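Tripeptidase (PDB 3RZA) probably hydrolyses peptide bonds in tripeptides, as a metal-dependent peptidase of the M20 family. Local coordinates at residues V34-E43 against M99-P110; Y117-A128 against E363-I374. One frame throughout, in Å; residues are numbered along the deposited sequence.

In the fold
Both contacts lie beside the zinc-calcium site, on the same side of the chain's centre and with their centres about 12 Å apart. Each is partly buried, with a core side and a surface side. Contact 1 pairs two irregular loops, and its chemistry is one of backbone groups gripped by short polar side chains and carboxylates. Contact 2 includes a short antiparallel strand pair, whose regular backbone bonds are accompanied by a buried glutamate, an apolar face and a cation-pi stack near the surface. The two touch where P104 of 99-110 meets I125 of 117-128. Contact 2 supplies a calcium ligand, H366; in contact 1 the side chains of V102 and D100 come within about 5 Å of the calcium and about 7 Å of the zinc.

Contact 1. Residues V34-E43 against M99-P110; sequences VQIDSETGNE and MDTVVPAINVKP
The tight part of this contact is a polar seam in which S38, T40 and D100 show how two loops can be joined without regular strands. The backbone N of T40 donates to T101 O at 2.8 Å, while S38 O accepts from T101 N, making a single bridge between E39 and T101. S38 OG, turned between its own N and carbonyl carbon (chi1 61°), donates in the carbonyl plane to M99 O at 2.7 Å; K131 also bonds this hydroxyl. T40 and D100 lie side by side, and T40 OG1 reaches D100 OD2 (2.7 Å) on its anti side; S164 is a further partner of that hydroxyl. E43 runs alongside D100, its OE2 against D100 CB and held by the backbone N of G41 and of G161.

Toward solvent the carboxylates of E39 and D37 take over. E39, extended beyond CG, accepts from the backbone through the anti lone pair of OE2, A105 N to E39 OE2 being 2.9 Å. I106 CD1 crosses at E39 OE1. D37 OD1 receives N107 N, 2.9 Å away, 34° out of the carboxylate plane. At the other end buried V34 meets P110 (CG2 to CG 3.7 Å), with exposed Q35 CG against the proline ring. Together they form a junction between the loop after helix 23-34 and the loop following the strand that ends at zinc ligand H98, beside the metal site of the M20-type catalytic domain.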
loop_
_atom_site.group_PDB
_atom_site.type_symbol
_atom_site.label_atom_id
_atom_site.label_comp_id
_atom_site.label_asym_id
_atom_site.label_seq_id
_atom_site.Cartn_x
_atom_site.Cartn_y
_atom_site.Cartn_z
ATOM N N VAL A 34 -6.092 33.439 -12.863
ATOM C CA VAL A 34 -6.574 32.137 -12.316
ATOM C C VAL A 34 -7.281 31.275 -13.393
ATOM O O VAL A 34 -7.109 30.055 -13.427
ATOM C CB VAL A 34 -7.481 32.283 -11.057
ATOM C CG1 VAL A 34 -6.720 32.988 -9.901
ATOM C CG2 VAL A 34 -8.791 32.987 -11.385
ATOM N N GLN A 35 -7.948 31.935 -14.340
ATOM C CA GLN A 35 -8.627 31.268 -15.441
ATOM C C GLN A 35 -7.715 30.773 -16.587
ATOM O O GLN A 35 -8.220 30.237 -17.559
ATOM C CB GLN A 35 -9.735 32.188 -15.984
ATOM C CG GLN A 35 -10.848 32.453 -14.955
ATOM C CD GLN A 35 -11.880 33.428 -15.462
ATOM O OE1 GLN A 35 -12.806 33.048 -16.158
ATOM N NE2 GLN A 35 -11.704 34.702 -15.138
ATOM N N ILE A 36 -6.395 30.988 -16.497
ATOM C CA ILE A 36 -5.436 30.386 -17.426
ATOM C C ILE A 36 -4.814 29.205 -16.695
ATOM O O ILE A 36 -4.078 29.406 -15.729
ATOM C CB ILE A 36 -4.316 31.373 -17.833
ATOM C CG1 ILE A 36 -4.878 32.590 -18.578
ATOM C CG2 ILE A 36 -3.316 30.671 -18.728
ATOM C CD1 ILE A 36 -4.021 33.836 -18.431
ATOM N N ASP A 37 -5.113 27.986 -17.160
ATOM C CA ASP A 37 -4.619 26.755 -16.547
ATOM C C ASP A 37 -3.087 26.804 -16.531
ATOM O O ASP A 37 -2.478 27.107 -17.559
ATOM C CB ASP A 37 -5.033 25.507 -17.357
ATOM C CG ASP A 37 -6.537 25.292 -17.425
ATOM O OD1 ASP A 37 -7.303 26.007 -16.766
ATOM O OD2 ASP A 37 -6.965 24.399 -18.180
ATOM N N SER A 38 -2.493 26.594 -15.357
ATOM C CA SER A 38 -1.038 26.445 -15.219
ATOM C C SER A 38 -0.695 25.411 -14.134
ATOM O O SER A 38 0.093 25.684 -13.216
ATOM C CB SER A 38 -0.391 27.799 -14.908
ATOM O OG SER A 38 -0.887 28.328 -13.694
ATOM N N GLU A 39 -1.252 24.203 -14.265
ATOM C CA GLU A 39 -0.904 23.107 -13.343
ATOM C C GLU A 39 0.571 22.851 -13.486
ATOM O O GLU A 39 1.104 22.967 -14.592
ATOM C CB GLU A 39 -1.686 21.829 -13.663
ATOM C CG GLU A 39 -3.185 21.894 -13.327
ATOM C CD GLU A 39 -3.909 20.549 -13.513
ATOM O OE1 GLU A 39 -3.530 19.777 -14.417
ATOM O OE2 GLU A 39 -4.885 20.289 -12.772
ATOM N N THR A 40 1.243 22.547 -12.374
ATOM C CA THR A 40 2.718 22.437 -12.348
ATOM C C THR A 40 3.208 21.432 -13.387
ATOM O O THR A 40 2.579 20.390 -13.604
ATOM C CB THR A 40 3.237 22.101 -10.900
ATOM O OG1 THR A 40 4.649 22.356 -10.792
ATOM C CG2 THR A 40 2.925 20.663 -10.489
ATOM N N GLY A 41 4.262 21.811 -14.099
ATOM C CA GLY A 41 4.718 21.093 -15.278
ATOM C C GLY A 41 4.083 21.444 -16.617
ATOM O O GLY A 41 4.653 21.097 -17.651
ATOM N N ASN A 42 2.931 22.134 -16.610
ATOM C CA ASN A 42 2.216 22.538 -17.831
ATOM C C ASN A 42 2.045 24.050 -17.890
ATOM O O ASN A 42 0.941 24.564 -18.124
ATOM C CB ASN A 42 0.857 21.832 -17.915
ATOM C CG ASN A 42 0.983 20.324 -18.090
ATOM O OD1 ASN A 42 2.000 19.817 -18.567
ATOM N ND2 ASN A 42 -0.066 19.600 -17.719
ATOM N N GLU A 43 3.170 24.748 -17.727
ATOM C CA GLU A 43 3.222 26.213 -17.678
ATOM C C GLU A 43 3.282 26.853 -19.083
ATOM O O GLU A 43 3.265 28.068 -19.176
ATOM C CB GLU A 43 4.456 26.705 -16.881
ATOM C CG GLU A 43 4.523 26.276 -15.416
ATOM C CD GLU A 43 5.216 24.939 -15.169
ATOM O OE1 GLU A 43 5.508 24.218 -16.127
ATOM O OE2 GLU A 43 5.436 24.589 -13.987
HETATM N N MSE A 99 4.414 30.935 -11.405
HETATM C CA MSE A 99 3.277 30.935 -12.336
HETATM C C MSE A 99 2.468 29.630 -12.328
HETATM O O MSE A 99 1.359 29.591 -12.893
HETATM C CB MSE A 99 3.758 31.278 -13.743
HETATM C CG MSE A 99 4.444 30.174 -14.487
HETATM SE SE MSE A 99 5.153 30.808 -16.122
HETATM C CE MSE A 99 6.736 31.707 -15.410
ATOM N N ASP A 100 3.026 28.563 -11.728
ATOM C CA ASP A 100 2.334 27.268 -11.631
ATOM C C ASP A 100 1.449 27.142 -10.368
ATOM O O ASP A 100 1.664 27.822 -9.371
ATOM C CB ASP A 100 3.305 26.075 -11.709
ATOM C CG ASP A 100 4.299 26.011 -10.525
ATOM O OD1 ASP A 100 4.853 27.064 -10.155
ATOM O OD2 ASP A 100 4.541 24.909 -9.991
ATOM N N THR A 101 0.450 26.259 -10.459
ATOM C CA THR A 101 -0.413 25.892 -9.339
ATOM C C THR A 101 -0.359 24.375 -9.134
ATOM O O THR A 101 0.070 23.635 -10.022
ATOM C CB THR A 101 -1.855 26.265 -9.635
ATOM O OG1 THR A 101 -2.372 25.357 -10.614
ATOM C CG2 THR A 101 -1.948 27.660 -10.158
ATOM N N VAL A 102 -0.855 23.909 -7.983
ATOM C CA VAL A 102 -1.070 22.458 -7.776
ATOM C C VAL A 102 -2.260 21.973 -8.612
ATOM O O VAL A 102 -2.939 22.778 -9.289
ATOM C CB VAL A 102 -1.293 22.076 -6.289
ATOM C CG1 VAL A 102 -0.121 22.577 -5.412
ATOM C CG2 VAL A 102 -2.648 22.581 -5.789
ATOM N N VAL A 103 -2.441 20.650 -8.621
ATOM C CA VAL A 103 -3.620 19.972 -9.178
ATOM C C VAL A 103 -4.714 19.915 -8.077
ATOM O O VAL A 103 -4.376 19.861 -6.908
ATOM C CB VAL A 103 -3.208 18.518 -9.644
ATOM C CG1 VAL A 103 -4.401 17.684 -10.070
ATOM C CG2 VAL A 103 -2.177 18.598 -10.793
ATOM N N PRO A 104 -6.037 19.938 -8.441
ATOM C CA PRO A 104 -6.671 20.146 -9.750
ATOM C C PRO A 104 -6.914 21.609 -10.002
ATOM O O PRO A 104 -7.539 22.262 -9.174
ATOM C CB PRO A 104 -8.003 19.397 -9.621
ATOM C CG PRO A 104 -8.332 19.441 -8.164
ATOM C CD PRO A 104 -7.041 19.586 -7.408
ATOM N N ALA A 105 -6.420 22.112 -11.135
ATOM C CA ALA A 105 -6.603 23.521 -11.524
ATOM C C ALA A 105 -6.746 23.675 -13.041
ATOM O O ALA A 105 -6.111 24.559 -13.655
ATOM C CB ALA A 105 -5.454 24.340 -11.008
ATOM N N ILE A 106 -7.574 22.801 -13.630
ATOM C CA ILE A 106 -8.015 22.920 -15.003
ATOM C C ILE A 106 -9.420 23.494 -14.958
ATOM O O ILE A 106 -10.279 22.985 -14.212
ATOM C CB ILE A 106 -7.987 21.559 -15.761
ATOM C CG1 ILE A 106 -6.522 21.128 -16.025
ATOM C CG2 ILE A 106 -8.784 21.656 -17.118
ATOM C CD1 ILE A 106 -6.292 19.578 -16.100
ATOM N N ASN A 107 -9.635 24.586 -15.710
ATOM C CA ASN A 107 -10.952 25.194 -15.882
ATOM C C ASN A 107 -11.455 25.805 -14.555
ATOM O O ASN A 107 -12.565 25.515 -14.095
ATOM C CB ASN A 107 -11.921 24.148 -16.484
ATOM C CG ASN A 107 -12.919 24.743 -17.429
ATOM O OD1 ASN A 107 -13.432 25.860 -17.222
ATOM N ND2 ASN A 107 -13.224 23.993 -18.497
ATOM N N VAL A 108 -10.592 26.621 -13.932
ATOM C CA VAL A 108 -10.934 27.300 -12.685
ATOM C C VAL A 108 -12.022 28.341 -12.990
ATOM O O VAL A 108 -11.890 29.124 -13.939
ATOM C CB VAL A 108 -9.703 28.008 -12.043
ATOM C CG1 VAL A 108 -10.126 28.845 -10.790
ATOM C CG2 VAL A 108 -8.619 27.003 -11.690
ATOM N N LYS A 109 -13.082 28.336 -12.182
ATOM C CA LYS A 109 -14.226 29.224 -12.349
ATOM C C LYS A 109 -14.379 30.063 -11.076
ATOM O O LYS A 109 -15.134 29.683 -10.183
ATOM C CB LYS A 109 -15.486 28.397 -12.610
ATOM C CG LYS A 109 -15.505 27.681 -13.976
ATOM C CD LYS A 109 -16.888 27.038 -14.224
ATOM C CE LYS A 109 -16.841 25.864 -15.224
ATOM N NZ LYS A 109 -18.206 25.239 -15.420
ATOM N N PRO A 110 -13.627 31.194 -10.969
ATOM C CA PRO A 110 -13.632 31.946 -9.709
ATOM C C PRO A 110 -14.954 32.692 -9.461
ATOM O O PRO A 110 -15.585 33.137 -10.411
ATOM C CB PRO A 110 -12.490 32.945 -9.900
ATOM C CG PRO A 110 -12.509 33.223 -11.338
ATOM C CD PRO A 110 -12.834 31.891 -11.998
HETATM O O HOH W 1 -8.049 27.729 -15.065
HETATM O O HOH W 2 -4.034 26.435 -12.782
#

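Contact 2. Residues Y117-A128 against E363-I374. With CA (calcium ion), chain D.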
loop_
_atom_site.group_PDB
_atom_site.type_symbol
_atom_site.label_atom_id
_atom_site.label_comp_id
_atom_site.label_asym_id
_atom_site.label_seq_id
_atom_site.Cartn_x
_atom_site.Cartn_y
_atom_site.Cartn_z
ATOM N N TYR A 117 -14.579 37.603 -0.088
ATOM C CA TYR A 117 -13.661 36.538 -0.497
ATOM C C TYR A 117 -13.903 36.136 -1.970
ATOM O O TYR A 117 -15.047 36.175 -2.445
ATOM C CB TYR A 117 -13.865 35.335 0.404
ATOM C CG TYR A 117 -13.363 35.541 1.802
ATOM C CD1 TYR A 117 -12.033 35.278 2.131
ATOM C CD2 TYR A 117 -14.214 36.002 2.808
ATOM C CE1 TYR A 117 -11.565 35.463 3.431
ATOM C CE2 TYR A 117 -13.759 36.199 4.105
ATOM C CZ TYR A 117 -12.428 35.928 4.405
ATOM O OH TYR A 117 -11.976 36.114 5.676
ATOM N N ILE A 118 -12.813 35.764 -2.662
ATOM C CA ILE A 118 -12.853 35.114 -3.968
ATOM C C ILE A 118 -12.683 33.618 -3.723
ATOM O O ILE A 118 -11.765 33.217 -3.017
ATOM C CB ILE A 118 -11.731 35.618 -4.930
ATOM C CG1 ILE A 118 -11.704 37.161 -5.022
ATOM C CG2 ILE A 118 -11.911 35.009 -6.363
ATOM C CD1 ILE A 118 -10.296 37.761 -4.910
ATOM N N TYR A 119 -13.597 32.813 -4.263
ATOM C CA TYR A 119 -13.544 31.347 -4.181
ATOM C C TYR A 119 -13.437 30.757 -5.575
ATOM O O TYR A 119 -13.741 31.419 -6.570
ATOM C CB TYR A 119 -14.833 30.794 -3.537
ATOM C CG TYR A 119 -15.133 31.320 -2.148
ATOM C CD1 TYR A 119 -15.841 32.508 -1.970
ATOM C CD2 TYR A 119 -14.725 30.621 -1.016
ATOM C CE1 TYR A 119 -16.139 32.987 -0.702
ATOM C CE2 TYR A 119 -14.996 31.099 0.265
ATOM C CZ TYR A 119 -15.698 32.282 0.417
ATOM O OH TYR A 119 -15.970 32.744 1.674
ATOM N N SER A 120 -13.092 29.470 -5.630
ATOM C CA SER A 120 -13.373 28.623 -6.808
ATOM C C SER A 120 -14.856 28.220 -6.804
ATOM O O SER A 120 -15.605 28.580 -5.892
ATOM C CB SER A 120 -12.474 27.372 -6.783
ATOM O OG SER A 120 -12.915 26.433 -5.807
ATOM N N ASP A 121 -15.276 27.439 -7.795
ATOM C CA ASP A 121 -16.610 26.798 -7.722
ATOM C C ASP A 121 -16.623 25.498 -6.868
ATOM O O ASP A 121 -17.625 24.829 -6.835
ATOM C CB ASP A 121 -17.248 26.605 -9.132
ATOM C CG ASP A 121 -16.591 25.492 -9.968
ATOM O OD1 ASP A 121 -15.623 24.837 -9.537
ATOM O OD2 ASP A 121 -17.062 25.287 -11.095
ATOM N N GLY A 122 -15.502 25.137 -6.221
ATOM C CA GLY A 122 -15.425 23.921 -5.422
ATOM C C GLY A 122 -14.973 22.652 -6.135
ATOM O O GLY A 122 -14.741 21.655 -5.469
ATOM N N THR A 123 -14.843 22.685 -7.471
ATOM C CA THR A 123 -14.324 21.549 -8.273
ATOM C C THR A 123 -12.798 21.625 -8.526
ATOM O O THR A 123 -12.178 20.623 -8.880
ATOM C CB THR A 123 -15.030 21.481 -9.635
ATOM O OG1 THR A 123 -14.647 22.602 -10.439
ATOM C CG2 THR A 123 -16.544 21.484 -9.456
ATOM N N THR A 124 -12.223 22.828 -8.385
ATOM C CA THR A 124 -10.792 23.063 -8.538
ATOM C C THR A 124 -10.308 23.882 -7.352
ATOM O O THR A 124 -11.098 24.382 -6.551
ATOM C CB THR A 124 -10.493 23.864 -9.835
ATOM O OG1 THR A 124 -10.887 25.233 -9.658
ATOM C CG2 THR A 124 -11.241 23.266 -11.056
ATOM N N ILE A 125 -9.003 24.056 -7.292
ATOM C CA ILE A 125 -8.374 25.075 -6.475
ATOM C C ILE A 125 -8.696 26.469 -7.094
ATOM O O ILE A 125 -9.284 26.549 -8.180
ATOM C CB ILE A 125 -6.811 24.808 -6.323
ATOM C CG1 ILE A 125 -6.027 24.980 -7.643
ATOM C CG2 ILE A 125 -6.554 23.402 -5.756
ATOM C CD1 ILE A 125 -4.657 25.418 -7.454
ATOM N N LEU A 126 -8.322 27.543 -6.408
ATOM C CA LEU A 126 -8.425 28.909 -6.968
ATOM C C LEU A 126 -7.146 29.264 -7.716
ATOM O O LEU A 126 -7.190 29.878 -8.781
ATOM C CB LEU A 126 -8.697 29.947 -5.856
ATOM C CG LEU A 126 -8.911 31.425 -6.207
ATOM C CD1 LEU A 126 -9.960 31.606 -7.311
ATOM C CD2 LEU A 126 -9.332 32.232 -4.960
ATOM N N GLY A 127 -6.006 28.892 -7.161
ATOM C CA GLY A 127 -4.736 29.400 -7.637
ATOM C C GLY A 127 -4.413 30.819 -7.184
ATOM O O GLY A 127 -3.579 31.490 -7.813
ATOM N N ALA A 128 -4.995 31.256 -6.058
ATOM C CA ALA A 128 -4.464 32.437 -5.329
ATOM C C ALA A 128 -3.000 32.242 -4.988
ATOM O O ALA A 128 -2.205 33.175 -5.060
ATOM C CB ALA A 128 -5.271 32.707 -4.077
ATOM N N GLU A 363 -5.748 31.538 1.570
ATOM C CA GLU A 363 -6.263 30.619 2.600
ATOM C C GLU A 363 -6.716 29.298 1.999
ATOM O O GLU A 363 -7.200 29.271 0.870
ATOM C CB GLU A 363 -7.415 31.278 3.319
ATOM C CG GLU A 363 -6.983 32.382 4.319
ATOM C CD GLU A 363 -8.163 32.984 5.065
ATOM O OE1 GLU A 363 -9.314 32.767 4.613
ATOM O OE2 GLU A 363 -7.945 33.670 6.099
ATOM N N LYS A 364 -6.555 28.222 2.791
ATOM C CA LYS A 364 -6.926 26.859 2.398
ATOM C C LYS A 364 -6.303 26.473 1.050
ATOM O O LYS A 364 -6.962 25.852 0.185
ATOM C CB LYS A 364 -8.450 26.695 2.378
ATOM C CG LYS A 364 -9.130 27.032 3.707
ATOM C CD LYS A 364 -10.302 26.071 3.971
ATOM C CE LYS A 364 -10.978 26.356 5.296
ATOM N NZ LYS A 364 -11.765 27.592 5.186
ATOM N N ILE A 365 -5.023 26.832 0.885
ATOM C CA ILE A 365 -4.315 26.609 -0.382
ATOM C C ILE A 365 -4.120 25.106 -0.601
ATOM O O ILE A 365 -4.162 24.335 0.339
ATOM C CB ILE A 365 -2.957 27.403 -0.482
ATOM C CG1 ILE A 365 -1.911 26.925 0.565
ATOM C CG2 ILE A 365 -3.221 28.913 -0.340
ATOM C CD1 ILE A 365 -0.510 27.567 0.389
ATOM N N HIS A 366 -4.008 24.719 -1.860
ATOM C CA HIS A 366 -3.896 23.305 -2.298
ATOM C C HIS A 366 -5.148 22.480 -2.061
ATOM O O HIS A 366 -5.062 21.260 -2.020
ATOM C CB HIS A 366 -2.714 22.568 -1.650
ATOM C CG HIS A 366 -1.391 23.218 -1.847
ATOM N ND1 HIS A 366 -0.219 22.593 -1.477
ATOM C CD2 HIS A 366 -1.032 24.390 -2.406
ATOM C CE1 HIS A 366 0.804 23.358 -1.781
ATOM N NE2 HIS A 366 0.342 24.456 -2.354
ATOM N N THR A 367 -6.296 23.130 -1.870
ATOM C CA THR A 367 -7.559 22.447 -1.708
ATOM C C THR A 367 -8.581 23.152 -2.555
ATOM O O THR A 367 -8.414 24.333 -2.906
ATOM C CB THR A 367 -8.060 22.419 -0.219
ATOM O OG1 THR A 367 -8.614 23.698 0.145
ATOM C CG2 THR A 367 -6.938 22.017 0.751
ATOM N N THR A 368 -9.671 22.453 -2.832
ATOM C CA THR A 368 -10.774 23.022 -3.590
ATOM C C THR A 368 -11.611 24.074 -2.812
ATOM O O THR A 368 -12.508 24.665 -3.382
ATOM C CB THR A 368 -11.722 21.913 -4.178
ATOM O OG1 THR A 368 -12.361 21.204 -3.123
ATOM C CG2 THR A 368 -10.962 20.910 -5.063
ATOM N N ASN A 369 -11.336 24.272 -1.518
ATOM C CA ASN A 369 -11.880 25.405 -0.725
ATOM C C ASN A 369 -10.948 26.616 -0.655
ATOM O O ASN A 369 -11.190 27.514 0.144
ATOM C CB ASN A 369 -12.199 24.944 0.708
ATOM C CG ASN A 369 -13.188 23.820 0.742
ATOM O OD1 ASN A 369 -14.257 23.910 0.155
ATOM N ND2 ASN A 369 -12.832 22.745 1.415
ATOM N N GLU A 370 -9.895 26.655 -1.482
ATOM C CA GLU A 370 -8.961 27.791 -1.470
ATOM C C GLU A 370 -9.703 29.067 -1.702
ATOM O O GLU A 370 -10.597 29.109 -2.537
ATOM C CB GLU A 370 -7.877 27.652 -2.535
ATOM C CG GLU A 370 -6.839 28.820 -2.558
ATOM C CD GLU A 370 -5.780 28.645 -3.624
ATOM O OE1 GLU A 370 -5.869 27.674 -4.406
ATOM O OE2 GLU A 370 -4.871 29.497 -3.695
ATOM N N ARG A 371 -9.329 30.106 -0.960
ATOM C CA ARG A 371 -9.943 31.415 -1.147
ATOM C C ARG A 371 -8.969 32.537 -0.939
ATOM O O ARG A 371 -7.939 32.355 -0.274
ATOM C CB ARG A 371 -11.150 31.582 -0.214
ATOM C CG ARG A 371 -10.800 31.612 1.279
ATOM C CD ARG A 371 -12.038 31.695 2.158
ATOM N NE ARG A 371 -11.646 32.035 3.537
ATOM C CZ ARG A 371 -12.474 32.351 4.541
ATOM N NH1 ARG A 371 -13.806 32.354 4.386
ATOM N NH2 ARG A 371 -11.954 32.667 5.726
HETATM N N MSE A 372 -9.314 33.707 -1.486
HETATM C CA MSE A 372 -8.469 34.909 -1.381
HETATM C C MSE A 372 -9.324 36.044 -0.831
HETATM O O MSE A 372 -10.323 36.401 -1.469
HETATM C CB MSE A 372 -7.907 35.287 -2.751
HETATM C CG MSE A 372 -6.882 36.404 -2.734
HETATM SE SE MSE A 372 -5.303 36.018 -1.721
HETATM C CE MSE A 372 -4.609 37.793 -1.500
ATOM N N PRO A 373 -8.938 36.626 0.332
ATOM C CA PRO A 373 -9.641 37.841 0.742
ATOM C C PRO A 373 -9.295 39.019 -0.163
ATOM O O PRO A 373 -8.117 39.242 -0.447
ATOM C CB PRO A 373 -9.140 38.082 2.178
ATOM C CG PRO A 373 -8.204 36.922 2.492
ATOM C CD PRO A 373 -7.813 36.317 1.242
ATOM N N ILE A 374 -10.318 39.746 -0.622
ATOM C CA ILE A 374 -10.121 40.927 -1.483
ATOM C C ILE A 374 -9.314 41.997 -0.724
ATOM O O ILE A 374 -8.419 42.599 -1.291
ATOM C CB ILE A 374 -11.492 41.527 -2.004
ATOM C CG1 ILE A 374 -12.214 40.561 -2.954
ATOM C CG2 ILE A 374 -11.291 42.867 -2.729
ATOM C CD1 ILE A 374 -13.781 40.828 -3.046
HETATM CA CA CA D . 1.546 26.124 -3.138
HETATM O O HOH W 3 -12.695 27.699 -3.157
HETATM O O HOH W 4 -14.530 22.222 -2.351
HETATM O O HOH W 5 3.503 27.635 -2.465
#
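I118 and M372 form an antiparallel hydrogen-bonded pair, I118 N to M372 O being 2.8 Å and nearly straight (176°), with M372 N returning a bond to I118 O. E370 reaches across to the turn before helix 128-147, where its OE1 accepts two backbone N-H groups, from G127 at 3.0 Å and from L126 at 3.2 Å. Both arrive from the same face of the carboxylate, more than 50° out of its plane. The side chain is fully extended, with CG anti to the backbone N, which carries the carboxylate to this helix start; the other oxygen, OE2, takes the N-H of D129. Buried negative charge here would probably be eased by the helix N-terminus.

Strand 371-373 thus joins 117-119 at one edge of a three-stranded antiparallel sheet that also holds 111-112, beside the metal site of the M20 peptidase fold. H366, in the turn leading to that strand, binds calcium through NE2 at 2.2 Å, together with D129 and E163.

On the face bearing Y117 and R371, the guanidinium lies flat on one face of the tyrosine ring, planes 12° apart, in a cation-pi stack with R371 CZ shifted toward the rim at Y117 CE1 (3.4 Å). E363 OE1 fixes its rotation, receiving both NE (2.7 Å) and NH2 side-on in a salt bridge. Y119 runs beside R371, its hydroxyl at the guanidinium edge in a weak bond and also bonded to D115. P373 CB packs on Y117 CE1. On the other face M372 CB packs on A128 CB (3.9 Å) and on the neighbouring L126 CD2, while I118 CD1 meets I374 CG1, and the I118 side chain also touches L27, F30 and L31 of helix 23-34.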